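Local coordinates for sulfate adenylyltransferase, adenylylsulfate kinase (Thiobacillus denitrificans, PDB 3CR8), which probably phosphorylates adenosine 5'-phosphosulfate with ATP to make 3'-phosphoadenylyl sulfate, working as a hexamer in which the ATP-sulfurylase-like region lacks ATP sulfurylase activity, at residues W163-W169 / N190-L196; A171-M175 / L213-F217; R177-E181 / A313-P317. One frame throughout, in Å; residues are numbered along the deposited sequence.

Contact 1 (W163-W169 / N190-L196); sequences WRRIIAW and NEANLLL
A beta-alpha-beta crossover brings strands 166-169 and 193-196 side by side, pairing Ile-166 with Asn-193 and Trp-169 with Leu-196 as parallel neighbours in the five-stranded sheet of the ATP-sulfurylase domain. Ile-167 is gripped twice by the opposite backbone: its N binds Asn-193 O at 2.9 Å, and its O accepts Leu-195 N at 2.8 Å. Trp-169 N continues the pattern to Leu-195 O.

At the entry to the pair, Arg-165 O takes two bonds from Asn-193, one from the backbone N at 3.0 Å and one from ND2 at 3.1 Å, which arrive from opposite faces of the carbonyl plane. The ND2 bond is nearly straight (173°) and helps hold the amide stacked over one face of the Trp-163 indole, the planes 21° apart. Asn-193 CB sits over the six-membered ring of Trp-163 in a CH-pi contact. On the sheet face of Ile-167, its CG1 lies against Ala-192 CB.

Asn-193 OD1 accepts a weak hydrogen bond from NE2 of Gln-531 of the second subunit. One asparagine therefore holds the start of the strand pair, stacks on a tryptophan and meets a neighbouring chain, its amide orientation probably set by the Arg-165 carbonyl together with the indole face.

Contact 2 (A171-M175 / L213-F217); sequences ARQPM and LVRSF
Phe-217, on helix 210-220, carries the close-packed part of this contact by pushing the far end of its ring into the curve of loop 171-175. It buries more surface here than any other residue of the two segments. Its CZ packs obliquely on CB of the buried Ala-171 and lies 4.2 Å from CB of Met-175, also buried, while Gln-173 O stands at the ring edge, 4.0 Å from Phe-217 CE1.

The loop follows strand 166-169, the first strand in chain order of the parallel sheet. Together with the glutamine just before it, the loop reads as the QXRNP motif of ATP sulfurylases, but with Gln-173 in place of the asparagine. That difference is consistent with the missing sulfurylase activity.

Leu-213 and Pro-174 form a partly exposed flank. Leu-213 CD2 lies 3.8 Å from Gln-173 C, and Pro-174 CB rests 3.6 Å from Ser-216 OG. That hydroxyl turns back to its own helix, giving its proton to Leu-213 O at 3.0 Å; no hydrogen bond crosses between the segments. The loose side is at Arg-172 and Gln-173, whose side chains start away from the helix and which are exposed; the guanidinium of Arg-172 comes close to the like charge of Arg-249.

Contact 3 (R177-E181 / A313-P317); sequences RAQYE and AEHLP
His-315 meets the first turn of helix 177-189 in a small helix-on-strand contact near the surface, where the strand segment crosses the helix segment at -70° with their axes 8.3 Å apart. A single hydrogen bond joins the two: His-315 N donates to Glu-181 OE2 at 2.7 Å, nearly along the carboxylate C-O axis. The extended glutamate chain brings the same oxygen to the edge of the imidazole, 3.0 Å from His-315 CD2, with carboxylate and ring planes turned 70° against each other.

The ring itself is laid against the helix. Ala-178 CA and Arg-177 O lie over one face, Ala-178 CB is 3.8 Å from His-315 ND1, and the aliphatic part of Arg-177 brings CG to 3.6 Å from His-315 NE2. The strand is an outer member of a three-stranded antiparallel sheet that follows the parallel alpha/beta sheet in the chain, so this histidine bridges that later sheet to the helix of the beta-alpha-beta crossover.

His-315 NE2 is bonded to Trp-348 O, which probably helps set the rotation of the ring, and the Arg-177 guanidinium makes a cation-pi contact with Phe-351. Glu-314, whose CB is 3.9 Å from Glu-181 OE2, has its carboxylate in salt bridges with Arg-312 and with Arg-337 of the second subunit.

In the fold
The three contacts form a close triangle in the ATP-sulfurylase region, with centres about 17 to 18 Å apart. Their first segments follow one another along strand 166-169, the loop after it and the start of helix 177-189; their partners come later in the same order, at strand 193-196, helix 210-220 and strand 314-317. Contact 1 closes the crossover itself; contacts 2 and 3 tie its loop and helix to helix 210-220 and strand 314-317. Met-175 of contact 2 touches both others, packing on Trp-169 and Leu-196 of contact 1 and on Tyr-180 of contact 3; Trp-169 also packs on Gln-179 of contact 3. Contacts 1 and 3 both reach the second subunit, linking this region's internal packing to the hexamer.

Contact 1 (W163-W169 / N190-L196)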
loop_
_atom_site.group_PDB
_atom_site.type_symbol
_atom_site.label_atom_id
_atom_site.label_comp_id
_atom_site.label_asym_id
_atom_site.label_seq_id
_atom_site.Cartn_x
_atom_site.Cartn_y
_atom_site.Cartn_z
ATOM N N TRP A 163 17.751 33.324 17.721
ATOM C CA TRP A 163 17.201 32.720 18.919
ATOM C C TRP A 163 17.665 33.486 20.141
ATOM O O TRP A 163 18.717 34.099 20.106
ATOM C CB TRP A 163 17.719 31.288 19.047
ATOM C CG TRP A 163 17.086 30.280 18.146
ATOM C CD1 TRP A 163 16.439 30.509 16.972
ATOM C CD2 TRP A 163 17.078 28.875 18.347
ATOM N NE1 TRP A 163 16.001 29.324 16.434
ATOM C CE2 TRP A 163 16.386 28.303 17.261
ATOM C CE3 TRP A 163 17.571 28.042 19.352
ATOM C CZ2 TRP A 163 16.181 26.928 17.140
ATOM C CZ3 TRP A 163 17.376 26.670 19.233
ATOM C CH2 TRP A 163 16.690 26.123 18.126
ATOM N N ARG A 164 16.900 33.433 21.231
ATOM C CA ARG A 164 17.317 34.052 22.497
ATOM C C ARG A 164 17.153 33.111 23.697
ATOM O O ARG A 164 18.102 32.771 24.407
ATOM C CB ARG A 164 16.509 35.319 22.766
ATOM C CG ARG A 164 16.765 36.492 21.831
ATOM C CD ARG A 164 15.888 37.686 22.180
ATOM N NE ARG A 164 14.486 37.529 21.768
ATOM C CZ ARG A 164 13.463 38.211 22.296
ATOM N NH1 ARG A 164 13.692 39.088 23.267
ATOM N NH2 ARG A 164 12.210 38.019 21.864
ATOM N N ARG A 165 15.916 32.696 23.915
ATOM C CA ARG A 165 15.517 31.878 25.054
ATOM C C ARG A 165 15.430 30.437 24.547
ATOM O O ARG A 165 14.753 30.180 23.533
ATOM C CB ARG A 165 14.141 32.372 25.516
ATOM C CG ARG A 165 13.550 31.726 26.725
ATOM C CD ARG A 165 12.050 31.918 26.677
ATOM N NE ARG A 165 11.472 31.981 28.005
ATOM C CZ ARG A 165 11.224 33.121 28.619
ATOM N NH1 ARG A 165 11.513 34.262 28.002
ATOM N NH2 ARG A 165 10.689 33.117 29.834
ATOM N N ILE A 166 16.099 29.508 25.246
ATOM C CA ILE A 166 16.306 28.145 24.751
ATOM C C ILE A 166 16.247 27.089 25.855
ATOM O O ILE A 166 17.023 27.133 26.819
ATOM C CB ILE A 166 17.667 28.042 24.017
ATOM C CG1 ILE A 166 17.775 29.099 22.912
ATOM C CG2 ILE A 166 17.863 26.677 23.437
ATOM C CD1 ILE A 166 19.187 29.304 22.385
ATOM N N ILE A 167 15.317 26.144 25.695
ATOM C CA ILE A 167 15.310 24.924 26.489
ATOM C C ILE A 167 16.284 23.925 25.874
ATOM O O ILE A 167 16.287 23.704 24.658
ATOM C CB ILE A 167 13.940 24.249 26.478
ATOM C CG1 ILE A 167 12.837 25.280 26.439
ATOM C CG2 ILE A 167 13.764 23.309 27.673
ATOM C CD1 ILE A 167 11.482 24.651 26.589
ATOM N N ALA A 168 17.085 23.301 26.728
ATOM C CA ALA A 168 17.981 22.242 26.303
ATOM C C ALA A 168 17.512 20.922 26.859
ATOM O O ALA A 168 16.963 20.867 27.959
ATOM C CB ALA A 168 19.380 22.525 26.767
ATOM N N TRP A 169 17.724 19.871 26.081
ATOM C CA TRP A 169 17.429 18.514 26.494
ATOM C C TRP A 169 18.731 17.764 26.211
ATOM O O TRP A 169 19.148 17.623 25.054
ATOM C CB TRP A 169 16.246 17.964 25.681
ATOM C CG TRP A 169 15.983 16.527 25.882
ATOM C CD1 TRP A 169 16.585 15.477 25.247
ATOM C CD2 TRP A 169 15.027 15.962 26.768
ATOM N NE1 TRP A 169 16.063 14.291 25.699
ATOM C CE2 TRP A 169 15.114 14.563 26.638
ATOM C CE3 TRP A 169 14.109 16.500 27.653
ATOM C CZ2 TRP A 169 14.319 13.708 27.365
ATOM C CZ3 TRP A 169 13.320 15.641 28.377
ATOM C CH2 TRP A 169 13.426 14.262 28.228
ATOM N N ASN A 190 6.975 27.781 27.564
ATOM C CA ASN A 190 7.989 28.712 28.046
ATOM C C ASN A 190 8.424 29.660 26.944
ATOM O O ASN A 190 9.418 30.368 27.084
ATOM C CB ASN A 190 9.208 27.958 28.593
ATOM C CG ASN A 190 8.899 27.216 29.886
ATOM O OD1 ASN A 190 9.135 27.738 30.979
ATOM N ND2 ASN A 190 8.361 25.999 29.770
ATOM N N GLU A 191 7.661 29.673 25.856
ATOM C CA GLU A 191 7.988 30.500 24.701
ATOM C C GLU A 191 9.480 30.403 24.363
ATOM O O GLU A 191 10.184 31.431 24.227
ATOM C CB GLU A 191 7.581 31.953 24.945
ATOM C CG GLU A 191 6.065 32.156 25.099
ATOM C CD GLU A 191 5.670 33.621 25.188
ATOM O OE1 GLU A 191 6.168 34.432 24.370
ATOM O OE2 GLU A 191 4.860 33.960 26.077
ATOM N N ALA A 192 9.940 29.157 24.218
ATOM C CA ALA A 192 11.352 28.867 24.005
ATOM C C ALA A 192 11.636 28.030 22.754
ATOM O O ALA A 192 10.787 27.241 22.306
ATOM C CB ALA A 192 11.933 28.185 25.248
ATOM N N ASN A 193 12.833 28.227 22.197
ATOM C CA ASN A 193 13.380 27.327 21.181
ATOM C C ASN A 193 13.947 26.080 21.851
ATOM O O ASN A 193 14.190 26.081 23.057
ATOM C CB ASN A 193 14.446 28.023 20.343
ATOM C CG ASN A 193 13.959 29.349 19.752
ATOM O OD1 ASN A 193 13.568 29.415 18.588
ATOM N ND2 ASN A 193 13.983 30.406 20.559
ATOM N N LEU A 194 14.126 25.007 21.087
ATOM C CA LEU A 194 14.494 23.729 21.676
ATOM C C LEU A 194 15.798 23.258 21.109
ATOM O O LEU A 194 15.992 23.276 19.884
ATOM C CB LEU A 194 13.428 22.678 21.395
ATOM C CG LEU A 194 13.761 21.273 21.881
ATOM C CD1 LEU A 194 13.802 21.265 23.384
ATOM C CD2 LEU A 194 12.760 20.256 21.345
ATOM N N LEU A 195 16.679 22.841 22.022
ATOM C CA LEU A 195 17.981 22.278 21.692
ATOM C C LEU A 195 18.059 20.794 22.113
ATOM O O LEU A 195 18.021 20.444 23.306
ATOM C CB LEU A 195 19.101 23.102 22.341
ATOM C CG LEU A 195 20.503 22.501 22.173
ATOM C CD1 LEU A 195 20.898 22.524 20.698
ATOM C CD2 LEU A 195 21.545 23.210 22.990
ATOM N N LEU A 196 18.142 19.910 21.129
ATOM C CA LEU A 196 18.368 18.500 21.422
ATOM C C LEU A 196 19.864 18.331 21.512
ATOM O O LEU A 196 20.598 18.536 20.514
ATOM C CB LEU A 196 17.797 17.643 20.301
ATOM C CG LEU A 196 16.295 17.866 20.064
ATOM C CD1 LEU A 196 15.816 17.166 18.812
ATOM C CD2 LEU A 196 15.509 17.381 21.278
#

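Contact 2 (A171-M175 / L213-F217)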
loop_
_atom_site.group_PDB
_atom_site.type_symbol
_atom_site.label_atom_id
_atom_site.label_comp_id
_atom_site.label_asym_id
_atom_site.label_seq_id
_atom_site.Cartn_x
_atom_site.Cartn_y
_atom_site.Cartn_z
ATOM N N ALA A 171 19.966 14.641 26.173
ATOM C CA ALA A 171 19.615 13.223 26.162
ATOM C C ALA A 171 20.775 12.271 26.428
ATOM O O ALA A 171 21.901 12.518 26.005
ATOM C CB ALA A 171 18.944 12.867 24.858
ATOM N N ARG A 172 20.479 11.182 27.131
ATOM C CA ARG A 172 21.443 10.110 27.318
ATOM C C ARG A 172 20.926 8.810 26.706
ATOM O O ARG A 172 21.615 7.787 26.749
ATOM C CB ARG A 172 21.764 9.907 28.795
ATOM C CG ARG A 172 20.556 9.540 29.627
ATOM C CD ARG A 172 20.860 9.741 31.104
ATOM N NE ARG A 172 21.041 11.156 31.416
ATOM C CZ ARG A 172 20.089 11.939 31.920
ATOM N NH1 ARG A 172 18.877 11.446 32.200
ATOM N NH2 ARG A 172 20.352 13.219 32.159
ATOM N N GLN A 173 19.720 8.863 26.140
ATOM C CA GLN A 173 19.101 7.699 25.519
ATOM C C GLN A 173 18.034 8.116 24.526
ATOM O O GLN A 173 17.527 9.228 24.602
ATOM C CB GLN A 173 18.475 6.830 26.585
ATOM C CG GLN A 173 17.414 7.538 27.398
ATOM C CD GLN A 173 16.423 6.553 28.025
ATOM O OE1 GLN A 173 15.730 6.884 28.997
ATOM N NE2 GLN A 173 16.347 5.335 27.461
ATOM N N PRO A 174 17.669 7.222 23.598
ATOM C CA PRO A 174 16.799 7.607 22.488
ATOM C C PRO A 174 15.500 8.178 22.961
ATOM O O PRO A 174 15.054 7.904 24.066
ATOM C CB PRO A 174 16.539 6.301 21.747
ATOM C CG PRO A 174 17.640 5.436 22.134
ATOM C CD PRO A 174 18.005 5.799 23.548
ATOM N N MET A 175 14.899 8.967 22.082
ATOM C CA MET A 175 13.673 9.683 22.345
ATOM C C MET A 175 12.527 9.023 21.595
ATOM O O MET A 175 12.651 8.740 20.401
ATOM C CB MET A 175 13.848 11.134 21.878
ATOM C CG MET A 175 12.646 12.019 22.098
ATOM S SD MET A 175 13.005 13.754 21.841
ATOM C CE MET A 175 13.902 14.161 23.341
ATOM N N LEU A 213 23.092 6.316 19.412
ATOM C CA LEU A 213 22.344 7.399 20.017
ATOM C C LEU A 213 22.187 8.532 19.040
ATOM O O LEU A 213 21.112 9.044 18.836
ATOM C CB LEU A 213 23.099 7.907 21.218
ATOM C CG LEU A 213 22.299 8.412 22.393
ATOM C CD1 LEU A 213 23.030 9.630 22.859
ATOM C CD2 LEU A 213 20.846 8.724 22.015
ATOM N N VAL A 214 23.278 8.956 18.437
ATOM C CA VAL A 214 23.171 10.044 17.502
ATOM C C VAL A 214 22.244 9.625 16.384
ATOM O O VAL A 214 21.393 10.403 15.961
ATOM C CB VAL A 214 24.520 10.458 16.931
ATOM C CG1 VAL A 214 24.335 11.464 15.775
ATOM C CG2 VAL A 214 25.386 11.008 18.037
ATOM N N ARG A 215 22.386 8.393 15.909
ATOM C CA ARG A 215 21.605 8.008 14.747
ATOM C C ARG A 215 20.106 7.982 15.040
ATOM O O ARG A 215 19.289 8.303 14.177
ATOM C CB ARG A 215 22.089 6.688 14.157
ATOM C CG ARG A 215 21.972 6.664 12.645
ATOM C CD ARG A 215 23.061 5.813 12.085
ATOM N NE ARG A 215 23.380 4.776 13.055
ATOM C CZ ARG A 215 24.608 4.310 13.259
ATOM N NH1 ARG A 215 25.630 4.810 12.548
ATOM N NH2 ARG A 215 24.817 3.356 14.171
ATOM N N SER A 216 19.746 7.628 16.263
ATOM C CA SER A 216 18.360 7.617 16.646
ATOM C C SER A 216 17.786 9.027 16.764
ATOM O O SER A 216 16.583 9.211 16.634
ATOM C CB SER A 216 18.192 6.840 17.952
ATOM O OG SER A 216 18.490 7.646 19.073
ATOM N N PHE A 217 18.633 10.021 17.031
ATOM C CA PHE A 217 18.186 11.409 17.011
ATOM C C PHE A 217 18.007 11.910 15.594
ATOM O O PHE A 217 17.022 12.558 15.284
ATOM C CB PHE A 217 19.107 12.313 17.821
ATOM C CG PHE A 217 18.694 12.417 19.235
ATOM C CD1 PHE A 217 19.056 11.430 20.146
ATOM C CD2 PHE A 217 17.852 13.444 19.652
ATOM C CE1 PHE A 217 18.624 11.486 21.459
ATOM C CE2 PHE A 217 17.429 13.513 20.968
ATOM C CZ PHE A 217 17.803 12.532 21.867
#

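Contact 3 (R177-E181 / A313-P317)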
loop_
_atom_site.group_PDB
_atom_site.type_symbol
_atom_site.label_atom_id
_atom_site.label_comp_id
_atom_site.label_asym_id
_atom_site.label_seq_id
_atom_site.Cartn_x
_atom_site.Cartn_y
_atom_site.Cartn_z
ATOM N N ARG A 177 7.840 8.998 21.509
ATOM C CA ARG A 177 6.775 9.986 21.379
ATOM C C ARG A 177 6.446 10.784 22.649
ATOM O O ARG A 177 6.063 11.941 22.572
ATOM C CB ARG A 177 5.530 9.336 20.788
ATOM C CG ARG A 177 4.408 10.301 20.486
ATOM C CD ARG A 177 3.410 9.706 19.529
ATOM N NE ARG A 177 3.995 9.520 18.209
ATOM C CZ ARG A 177 3.394 8.890 17.208
ATOM N NH1 ARG A 177 2.182 8.369 17.385
ATOM N NH2 ARG A 177 4.009 8.776 16.034
ATOM N N ALA A 178 6.604 10.180 23.815
ATOM C CA ALA A 178 6.357 10.886 25.075
ATOM C C ALA A 178 7.334 12.039 25.343
ATOM O O ALA A 178 6.931 13.177 25.627
ATOM C CB ALA A 178 6.369 9.920 26.248
ATOM N N GLN A 179 8.622 11.743 25.300
ATOM C CA GLN A 179 9.579 12.814 25.443
ATOM C C GLN A 179 9.390 13.862 24.331
ATOM O O GLN A 179 9.322 15.053 24.606
ATOM C CB GLN A 179 11.019 12.288 25.511
ATOM C CG GLN A 179 11.231 10.875 24.998
ATOM C CD GLN A 179 10.888 9.829 26.019
ATOM O OE1 GLN A 179 10.550 10.148 27.151
ATOM N NE2 GLN A 179 10.962 8.569 25.623
ATOM N N TYR A 180 9.285 13.419 23.087
ATOM C CA TYR A 180 9.042 14.329 21.979
ATOM C C TYR A 180 7.840 15.230 22.258
ATOM O O TYR A 180 7.962 16.438 22.180
ATOM C CB TYR A 180 8.862 13.551 20.669
ATOM C CG TYR A 180 8.151 14.306 19.566
ATOM C CD1 TYR A 180 8.855 15.098 18.675
ATOM C CD2 TYR A 180 6.778 14.211 19.411
ATOM C CE1 TYR A 180 8.208 15.783 17.663
ATOM C CE2 TYR A 180 6.115 14.903 18.420
ATOM C CZ TYR A 180 6.832 15.682 17.544
ATOM O OH TYR A 180 6.167 16.342 16.535
ATOM N N GLU A 181 6.682 14.659 22.594
ATOM C CA GLU A 181 5.491 15.488 22.832
ATOM C C GLU A 181 5.672 16.457 24.025
ATOM O O GLU A 181 5.199 17.600 23.990
ATOM C CB GLU A 181 4.202 14.641 22.936
ATOM C CG GLU A 181 3.489 14.398 21.583
ATOM C CD GLU A 181 2.244 13.486 21.705
ATOM O OE1 GLU A 181 1.811 12.897 20.683
ATOM O OE2 GLU A 181 1.697 13.347 22.823
ATOM N N ALA A 313 -6.011 11.389 22.261
ATOM C CA ALA A 313 -5.012 11.045 21.257
ATOM C C ALA A 313 -3.732 11.850 21.455
ATOM O O ALA A 313 -3.184 12.496 20.538
ATOM C CB ALA A 313 -5.567 11.264 19.858
ATOM N N GLU A 314 -3.222 11.910 22.719
ATOM C CA GLU A 314 -1.966 12.607 22.995
ATOM C C GLU A 314 -1.430 12.328 24.377
ATOM O O GLU A 314 -2.173 12.005 25.265
ATOM C CB GLU A 314 -2.107 14.117 22.808
ATOM C CG GLU A 314 -3.248 14.691 23.571
ATOM C CD GLU A 314 -3.412 16.165 23.319
ATOM O OE1 GLU A 314 -2.847 16.628 22.312
ATOM O OE2 GLU A 314 -4.090 16.848 24.130
ATOM N N HIS A 315 -0.119 12.454 24.543
ATOM C CA HIS A 315 0.520 12.276 25.836
ATOM C C HIS A 315 0.396 13.533 26.669
ATOM O O HIS A 315 0.522 14.655 26.176
ATOM C CB HIS A 315 1.998 11.982 25.665
ATOM C CG HIS A 315 2.279 10.735 24.896
ATOM N ND1 HIS A 315 2.664 9.555 25.502
ATOM C CD2 HIS A 315 2.229 10.480 23.567
ATOM C CE1 HIS A 315 2.859 8.633 24.575
ATOM N NE2 HIS A 315 2.599 9.168 23.394
ATOM N N LEU A 316 0.159 13.322 27.949
ATOM C CA LEU A 316 0.071 14.396 28.907
ATOM C C LEU A 316 0.866 13.959 30.125
ATOM O O LEU A 316 1.002 12.762 30.416
ATOM C CB LEU A 316 -1.399 14.653 29.316
ATOM C CG LEU A 316 -2.350 15.092 28.206
ATOM C CD1 LEU A 316 -3.809 15.029 28.679
ATOM C CD2 LEU A 316 -1.962 16.489 27.693
ATOM N N PRO A 317 1.383 14.935 30.864
ATOM C CA PRO A 317 1.865 14.598 32.201
ATOM C C PRO A 317 0.718 13.987 33.006
ATOM O O PRO A 317 -0.428 14.441 32.919
ATOM C CB PRO A 317 2.300 15.951 32.761
ATOM C CG PRO A 317 2.563 16.797 31.561
ATOM C CD PRO A 317 1.551 16.364 30.555
#